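Local coordinates for protein purine nucleoside phosphorylase YlmD (Geobacillus stearothermophilus, PDB 6T0Y) that uses a catalytic zinc ion to cleave adenosine, inosine and S-methyl-5'-thioadenosine by phosphorolysis, releasing the free purine base, and also deaminates adenosine, at residues C122-V127 / G259-M264; C126-F131 / G177-P182. All coordinates share one frame; numbering follows the deposited sequence.

Contact 1. Residues C122-V127 / G259-M264; sequences CFADCV and GTTGRM. With ZN (zinc ion), chain C.
F123 and M264 face each other as an antiparallel hydrogen-bonded pair: F123 N donates to M264 O over 2.9 Å, and M264 N returns a 2.8 Å bond to F123 O. The second of these lies in the carbonyl plane of F123, and the CA-H of C122 also leans on M264 O. M264 is bent at both chi2 (86°) and chi3 (68°), which folds its thioether back over the partner strand; its CE lies 3.5 Å from F123 O and then touches A124 CA. R263, one residue earlier, runs along C122 and A124 of the opposing segment. Its CB packs on C122 CB at 3.8 Å, and a bend at chi2 (-68°) carries CD alongside the methyl of A124, with CD and A124 CB also 3.8 Å apart. Beyond CD the guanidinium turns back on its own chain: NH1 donates to G262 O at 2.9 Å, the oxygen lying in the guanidinium plane although the donor sits well above the carbonyl plane. That bond helps fix the rotation of the group. With an alanine here in place of R263, the A124 methyl would probably lose the cover of CD and G262 O the NH1 donor, and the inosine site would be likely to lose part of its grip. The F123 ring heads away from M264 to meet the ring of H143, and C126 SG, 2.6 Å from the zinc ion, shares the metal with H81 and H143. Antiparallel pairing at the end of strand 118-123 thus sets an inosine-binding arginine near the catalytic zinc site of the YfiH/LACC1 family.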
ATOM      1  N   CYS A 122      -0.568   5.922   2.807  1.00  6.50           N
ATOM      2  CA  CYS A 122      -0.414   6.843   1.697  1.00  7.52           C
ATOM      3  C   CYS A 122       0.654   6.389   0.712  1.00  6.94           C
ATOM      4  O   CYS A 122       1.692   5.859   1.101  1.00  7.61           O
ATOM      5  CB  CYS A 122      -0.026   8.227   2.208  1.00  9.10           C
ATOM      6  SG  CYS A 122      -1.385   9.093   3.058  1.00 13.56           S
ATOM      7  N   PHE A 123       0.403   6.645  -0.573  1.00  6.75           N
ATOM      8  CA  PHE A 123       1.219   6.136  -1.662  1.00  7.27           C
ATOM      9  C   PHE A 123       1.303   7.108  -2.829  1.00  6.74           C
ATOM     10  O   PHE A 123       0.323   7.756  -3.176  1.00  7.50           O
ATOM     11  CB  PHE A 123       0.587   4.845  -2.206  1.00  7.36           C
ATOM     12  CG  PHE A 123       0.689   3.722  -1.246  1.00  7.43           C
ATOM     13  CD1 PHE A 123       1.825   2.936  -1.238  1.00  8.06           C
ATOM     14  CD2 PHE A 123      -0.274   3.514  -0.272  1.00  8.03           C
ATOM     15  CE1 PHE A 123       1.995   1.936  -0.312  1.00  7.99           C
ATOM     16  CE2 PHE A 123      -0.109   2.495   0.654  1.00  7.99           C
ATOM     17  CZ  PHE A 123       1.043   1.727   0.641  1.00  8.30           C
ATOM     18  N   ALA A 124       2.459   7.116  -3.500  1.00  6.65           N
ATOM     19  CA  ALA A 124       2.622   7.769  -4.804  1.00  7.87           C
ATOM     20  C   ALA A 124       3.831   7.188  -5.534  1.00  7.91           C
ATOM     21  O   ALA A 124       4.742   7.933  -5.908  1.00  8.65           O
ATOM     22  CB  ALA A 124       2.801   9.272  -4.669  1.00  9.82           C
ATOM     23  N   ASP A 125       3.861   5.861  -5.656  1.00  7.87           N
ATOM     24  CA  ASP A 125       4.829   5.058  -6.401  1.00  8.57           C
ATOM     25  C   ASP A 125       5.231   3.790  -5.651  1.00  9.17           C
ATOM     26  O   ASP A 125       5.486   2.752  -6.260  1.00  9.04           O
ATOM     27  CB  ASP A 125       6.158   5.748  -6.710  1.00  9.06           C
ATOM     28  CG  ASP A 125       6.122   6.706  -7.897  1.00  9.51           C
ATOM     29  OD1 ASP A 125       7.111   7.458  -8.026  1.00  9.60           O
ATOM     30  OD2 ASP A 125       5.159   6.739  -8.702  1.00  9.74           O
ATOM     31  N   CYS A 126       5.330   3.855  -4.324  1.00  8.26           N
ATOM     32  CA  CYS A 126       5.708   2.685  -3.554  1.00  8.75           C
ATOM     33  C   CYS A 126       4.595   1.642  -3.595  1.00  7.72           C
ATOM     34  O   CYS A 126       3.456   1.931  -3.918  1.00  8.41           O
ATOM     35  CB  CYS A 126       6.015   3.107  -2.118  1.00 11.53           C
ATOM     36  SG  CYS A 126       7.513   4.096  -1.907  1.00 16.56           S
ATOM     37  N   VAL A 127       4.931   0.394  -3.280  1.00  8.47           N
ATOM     38  CA  VAL A 127       3.984  -0.695  -3.503  1.00  8.20           C
ATOM     39  C   VAL A 127       3.014  -0.815  -2.335  1.00  7.68           C
ATOM     40  O   VAL A 127       3.449  -1.034  -1.193  1.00  7.96           O
ATOM     41  CB  VAL A 127       4.699  -2.041  -3.709  1.00  8.55           C
ATOM     42  CG1 VAL A 127       3.697  -3.132  -3.927  1.00 11.47           C
ATOM     43  CG2 VAL A 127       5.675  -1.969  -4.852  1.00 10.45           C
ATOM     44  N   GLY A 259       9.071  14.897  -7.211  1.00  9.92           N
ATOM     45  CA  GLY A 259       9.229  14.920  -5.780  1.00  9.71           C
ATOM     46  C   GLY A 259       8.243  15.769  -5.015  1.00  8.36           C
ATOM     47  O   GLY A 259       8.198  15.671  -3.788  1.00 10.56           O
ATOM     48  N   THR A 260       7.435  16.579  -5.678  1.00  8.36           N
ATOM     49  CA  THR A 260       6.443  17.395  -4.985  1.00  9.88           C
ATOM     50  C   THR A 260       5.092  17.042  -5.575  1.00 10.35           C
ATOM     51  O   THR A 260       4.782  17.432  -6.704  1.00 10.41           O
ATOM     52  CB  THR A 260       6.731  18.884  -5.138  1.00 12.45           C
ATOM     53  OG1 THR A 260       7.923  19.213  -4.429  1.00 12.19           O
ATOM     54  CG2 THR A 260       5.635  19.712  -4.522  1.00 15.59           C
ATOM     55  N   THR A 261       4.308  16.280  -4.824  1.00  8.43           N
ATOM     56  CA  THR A 261       3.045  15.766  -5.322  1.00  8.19           C
ATOM     57  C   THR A 261       2.190  15.298  -4.155  1.00  6.98           C
ATOM     58  O   THR A 261       2.622  15.256  -3.002  1.00  8.20           O
ATOM     59  CB  THR A 261       3.280  14.683  -6.392  1.00  8.90           C
ATOM     60  OG1 THR A 261       2.058  14.428  -7.080  1.00 10.87           O
ATOM     61  CG2 THR A 261       3.840  13.404  -5.807  1.00 10.25           C
ATOM     62  N   GLY A 262       0.959  14.964  -4.488  1.00  7.23           N
ATOM     63  CA  GLY A 262       0.031  14.393  -3.540  1.00  8.30           C
ATOM     64  C   GLY A 262       0.296  12.929  -3.234  1.00  6.71           C
ATOM     65  O   GLY A 262       1.260  12.319  -3.692  1.00  6.95           O
ATOM     66  N   ARG A 263      -0.596  12.365  -2.438  1.00  6.55           N
ATOM     67  CA  ARG A 263      -0.594  10.954  -2.114  1.00  6.18           C
ATOM     68  C   ARG A 263      -1.995  10.400  -2.294  1.00  6.69           C
ATOM     69  O   ARG A 263      -2.985  11.024  -1.903  1.00  7.49           O
ATOM     70  CB  ARG A 263      -0.184  10.708  -0.684  1.00  6.83           C
ATOM     71  CG  ARG A 263       1.235  11.129  -0.386  1.00  7.94           C
ATOM     72  CD  ARG A 263       2.258  10.283  -1.070  1.00  9.64           C
ATOM     73  NE  ARG A 263       3.608  10.679  -0.710  1.00 11.09           N
ATOM     74  CZ  ARG A 263       4.326  11.570  -1.365  1.00 11.96           C
ATOM     75  NH1 ARG A 263       3.868  12.197  -2.426  1.00 13.50           N
ATOM     76  NH2 ARG A 263       5.549  11.830  -0.959  1.00 14.36           N
ATOM     77  N   MET A 264      -2.071   9.219  -2.881  1.00  6.62           N
ATOM     78  CA  MET A 264      -3.279   8.416  -2.825  1.00  6.64           C
ATOM     79  C   MET A 264      -3.334   7.703  -1.480  1.00  6.94           C
ATOM     80  O   MET A 264      -2.317   7.483  -0.834  1.00  7.93           O
ATOM     81  CB  MET A 264      -3.270   7.359  -3.926  1.00  7.52           C
ATOM     82  CG  MET A 264      -3.290   7.906  -5.324  1.00  7.51           C
ATOM     83  SD  MET A 264      -1.699   8.322  -6.052  1.00  7.94           S
ATOM     84  CE  MET A 264      -0.918   6.714  -6.272  1.00  9.23           C
TER
HETATM   85 ZN    ZN C 302       6.902   5.310   0.256  0.64 23.14          ZN

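Contact 2. Residues C126-F131 / G177-P182; sequences CVPIYF and GPAIGP. With ZN (zinc ion), chain C.
The ring of P128 is directed at the loop 177-182, and its CD and CG rest on P178 O. CB leaves the strand on the side of the loop; CG, next along, comes 3.5 Å from P178 O and also meets G177 CA; CD, which closes the ring onto the backbone N, makes the closest approach, 3.2 Å from P178 O, with the methyl of A179 a little farther off. The backbone of P128 holds the loop as well: G177 N donates to P128 O at 2.9 Å in an almost straight bond, 177° at the hydrogen, with the donor nearly in line with the C=O bond. Close by, G177 CA lies at the edge of the Y130 ring, near its plane, where a side chain on G177 would run into P128 CG. One water bridges the two segments, donating to C126 O at 2.7 Å and to P178 O at 3.0 Å. The A179 methyl packs against the carbonyl oxygen of C126. V127 CG2 lies 3.8 Å from A179 CB, and that branch of V127 stands beside its own backbone N because CG1 takes the position anti to it (chi1 180°). C126 itself points away from the loop, sending SG to the zinc ion. The loop therefore prolongs the pairing of strand 173-176 with strand 127-133, whose other neighbour is strand 138-144. Helix 219-229 meets V127 and A179 through L219 and K220, while P178 touches S240 and F251 and the Y130 hydroxyl is hydrogen-bonded to G27 O in strand 25-29 of the other large sheet.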
ATOM      1  N   CYS A 126       5.330   3.855  -4.324  1.00  8.26           N
ATOM      2  CA  CYS A 126       5.708   2.685  -3.554  1.00  8.75           C
ATOM      3  C   CYS A 126       4.595   1.642  -3.595  1.00  7.72           C
ATOM      4  O   CYS A 126       3.456   1.931  -3.918  1.00  8.41           O
ATOM      5  CB  CYS A 126       6.015   3.107  -2.118  1.00 11.53           C
ATOM      6  SG  CYS A 126       7.513   4.096  -1.907  1.00 16.56           S
ATOM      7  N   VAL A 127       4.931   0.394  -3.280  1.00  8.47           N
ATOM      8  CA  VAL A 127       3.984  -0.695  -3.503  1.00  8.20           C
ATOM      9  C   VAL A 127       3.014  -0.815  -2.335  1.00  7.68           C
ATOM     10  O   VAL A 127       3.449  -1.034  -1.193  1.00  7.96           O
ATOM     11  CB  VAL A 127       4.699  -2.041  -3.709  1.00  8.55           C
ATOM     12  CG1 VAL A 127       3.697  -3.132  -3.927  1.00 11.47           C
ATOM     13  CG2 VAL A 127       5.675  -1.969  -4.852  1.00 10.45           C
ATOM     14  N   PRO A 128       1.708  -0.718  -2.581  1.00  7.23           N
ATOM     15  CA  PRO A 128       0.737  -1.032  -1.537  1.00  7.98           C
ATOM     16  C   PRO A 128       0.428  -2.518  -1.561  1.00  7.58           C
ATOM     17  O   PRO A 128       0.037  -3.062  -2.595  1.00  8.91           O
ATOM     18  CB  PRO A 128      -0.471  -0.193  -1.933  1.00  8.82           C
ATOM     19  CG  PRO A 128      -0.376  -0.049  -3.408  1.00  9.35           C
ATOM     20  CD  PRO A 128       1.043  -0.280  -3.823  1.00  8.11           C
ATOM     21  N   ILE A 129       0.575  -3.177  -0.420  1.00  6.99           N
ATOM     22  CA  ILE A 129       0.339  -4.604  -0.330  1.00  7.66           C
ATOM     23  C   ILE A 129      -0.820  -4.824   0.615  1.00  6.60           C
ATOM     24  O   ILE A 129      -0.716  -4.523   1.806  1.00  7.19           O
ATOM     25  CB  ILE A 129       1.562  -5.383   0.149  1.00  9.09           C
ATOM     26  CG1 ILE A 129       2.788  -4.975  -0.659  1.00 11.08           C
ATOM     27  CG2 ILE A 129       1.307  -6.862   0.017  1.00  9.57           C
ATOM     28  CD1 ILE A 129       4.065  -5.550  -0.148  1.00 14.99           C
ATOM     29  N   TYR A 130      -1.907  -5.358   0.083  1.00  6.56           N
ATOM     30  CA  TYR A 130      -3.115  -5.605   0.839  1.00  6.68           C
ATOM     31  C   TYR A 130      -3.173  -7.082   1.189  1.00  6.57           C
ATOM     32  O   TYR A 130      -2.934  -7.930   0.336  1.00  7.85           O
ATOM     33  CB  TYR A 130      -4.346  -5.289  -0.005  1.00  7.68           C
ATOM     34  CG  TYR A 130      -4.465  -3.880  -0.547  1.00  7.19           C
ATOM     35  CD1 TYR A 130      -3.685  -3.441  -1.607  1.00  7.01           C
ATOM     36  CD2 TYR A 130      -5.411  -3.003  -0.046  1.00  7.59           C
ATOM     37  CE1 TYR A 130      -3.833  -2.164  -2.136  1.00  7.61           C
ATOM     38  CE2 TYR A 130      -5.559  -1.728  -0.575  1.00  7.31           C
ATOM     39  CZ  TYR A 130      -4.769  -1.328  -1.633  1.00  7.34           C
ATOM     40  OH  TYR A 130      -4.909  -0.082  -2.194  1.00  8.50           O
ATOM     41  N   PHE A 131      -3.537  -7.382   2.436  1.00  7.32           N
ATOM     42  CA  PHE A 131      -3.594  -8.749   2.922  1.00  7.56           C
ATOM     43  C   PHE A 131      -4.980  -9.038   3.496  1.00  7.50           C
ATOM     44  O   PHE A 131      -5.570  -8.196   4.173  1.00  7.56           O
ATOM     45  CB  PHE A 131      -2.598  -8.962   4.073  1.00  8.57           C
ATOM     46  CG  PHE A 131      -1.152  -8.770   3.725  1.00  7.65           C
ATOM     47  CD1 PHE A 131      -0.589  -7.501   3.659  1.00  8.64           C
ATOM     48  CD2 PHE A 131      -0.334  -9.857   3.553  1.00  8.79           C
ATOM     49  CE1 PHE A 131       0.764  -7.343   3.394  1.00  8.93           C
ATOM     50  CE2 PHE A 131       1.001  -9.693   3.303  1.00  9.76           C
ATOM     51  CZ  PHE A 131       1.546  -8.441   3.206  1.00  9.89           C
ATOM     52  N   GLY A 177      -1.047  -3.582  -5.234  1.00  9.35           N
ATOM     53  CA  GLY A 177      -1.740  -2.520  -5.928  1.00 10.51           C
ATOM     54  C   GLY A 177      -0.874  -1.677  -6.840  1.00 10.15           C
ATOM     55  O   GLY A 177       0.315  -1.936  -7.038  1.00 10.12           O
ATOM     56  N   PRO A 178      -1.488  -0.649  -7.425  1.00  9.46           N
ATOM     57  CA  PRO A 178      -0.768   0.246  -8.344  1.00  9.34           C
ATOM     58  C   PRO A 178       0.471   0.841  -7.705  1.00  8.99           C
ATOM     59  O   PRO A 178       0.453   1.293  -6.561  1.00  9.29           O
ATOM     60  CB  PRO A 178      -1.810   1.318  -8.663  1.00  9.83           C
ATOM     61  CG  PRO A 178      -3.111   0.585  -8.529  1.00 10.80           C
ATOM     62  CD  PRO A 178      -2.917  -0.303  -7.348  1.00 10.39           C
ATOM     63  N   ALA A 179       1.548   0.875  -8.477  1.00  8.96           N
ATOM     64  CA  ALA A 179       2.853   1.290  -7.995  1.00  9.42           C
ATOM     65  C   ALA A 179       3.693   1.568  -9.228  1.00  9.57           C
ATOM     66  O   ALA A 179       3.276   1.309 -10.357  1.00 11.12           O
ATOM     67  CB  ALA A 179       3.466   0.197  -7.119  1.00  9.32           C
ATOM     68  N   ILE A 180       4.890   2.104  -9.016  1.00  8.83           N
ATOM     69  CA  ILE A 180       5.723   2.420 -10.170  1.00  9.93           C
ATOM     70  C   ILE A 180       6.257   1.127 -10.772  1.00 11.80           C
ATOM     71  O   ILE A 180       6.697   0.221 -10.058  1.00 13.33           O
ATOM     72  CB  ILE A 180       6.826   3.422  -9.798  1.00 10.16           C
ATOM     73  CG1 ILE A 180       7.496   3.950 -11.077  1.00 12.27           C
ATOM     74  CG2 ILE A 180       7.821   2.808  -8.842  1.00 11.74           C
ATOM     75  CD1 ILE A 180       8.336   5.144 -10.870  1.00 14.31           C
ATOM     76  N   GLY A 181       6.180   1.026 -12.086  1.00 12.20           N
ATOM     77  CA  GLY A 181       6.611  -0.161 -12.789  1.00 14.20           C
ATOM     78  C   GLY A 181       8.028  -0.063 -13.311  1.00 14.27           C
ATOM     79  O   GLY A 181       8.660   0.994 -13.265  1.00 13.84           O
ATOM     80  N   PRO A 182       8.556  -1.189 -13.807  1.00 14.14           N
ATOM     81  CA  PRO A 182       9.924  -1.187 -14.346  1.00 15.87           C
ATOM     82  C   PRO A 182      10.036  -0.377 -15.611  1.00 17.89           C
ATOM     83  O   PRO A 182      11.151  -0.024 -16.011  1.00 21.37           O
ATOM     84  CB  PRO A 182      10.216  -2.677 -14.597  1.00 17.29           C
ATOM     85  CG  PRO A 182       8.874  -3.303 -14.788  1.00 16.61           C
ATOM     86  CD  PRO A 182       7.927  -2.517 -13.895  1.00 16.27           C
TER
HETATM   87 ZN    ZN C 302       6.902   5.310   0.256  0.64 23.14          ZN
HETATM   88  O   HOH W   1       1.943   3.637  -5.345  1.00  8.06           O

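Contacts 1 and 2 lie with their centres about 11 Å apart and share C126 and V127, where the chain passes from strand 118-123 to strand 127-133. These successive strands belong to different six-stranded mixed sheets, so the turn between them joins the two. Along the chain both contacts start here; the loop 177-182 comes next, directly after strand 173-176. The loop 259-264 is last and leads into strand 264-269. The contacts also touch directly: D125 O probably accepts a hydrogen bond from I180 N at 2.9 Å, and F123 CE1 packs on P128 CA. Each sheet thus anchors one end of the turn that carries the zinc ligand C126.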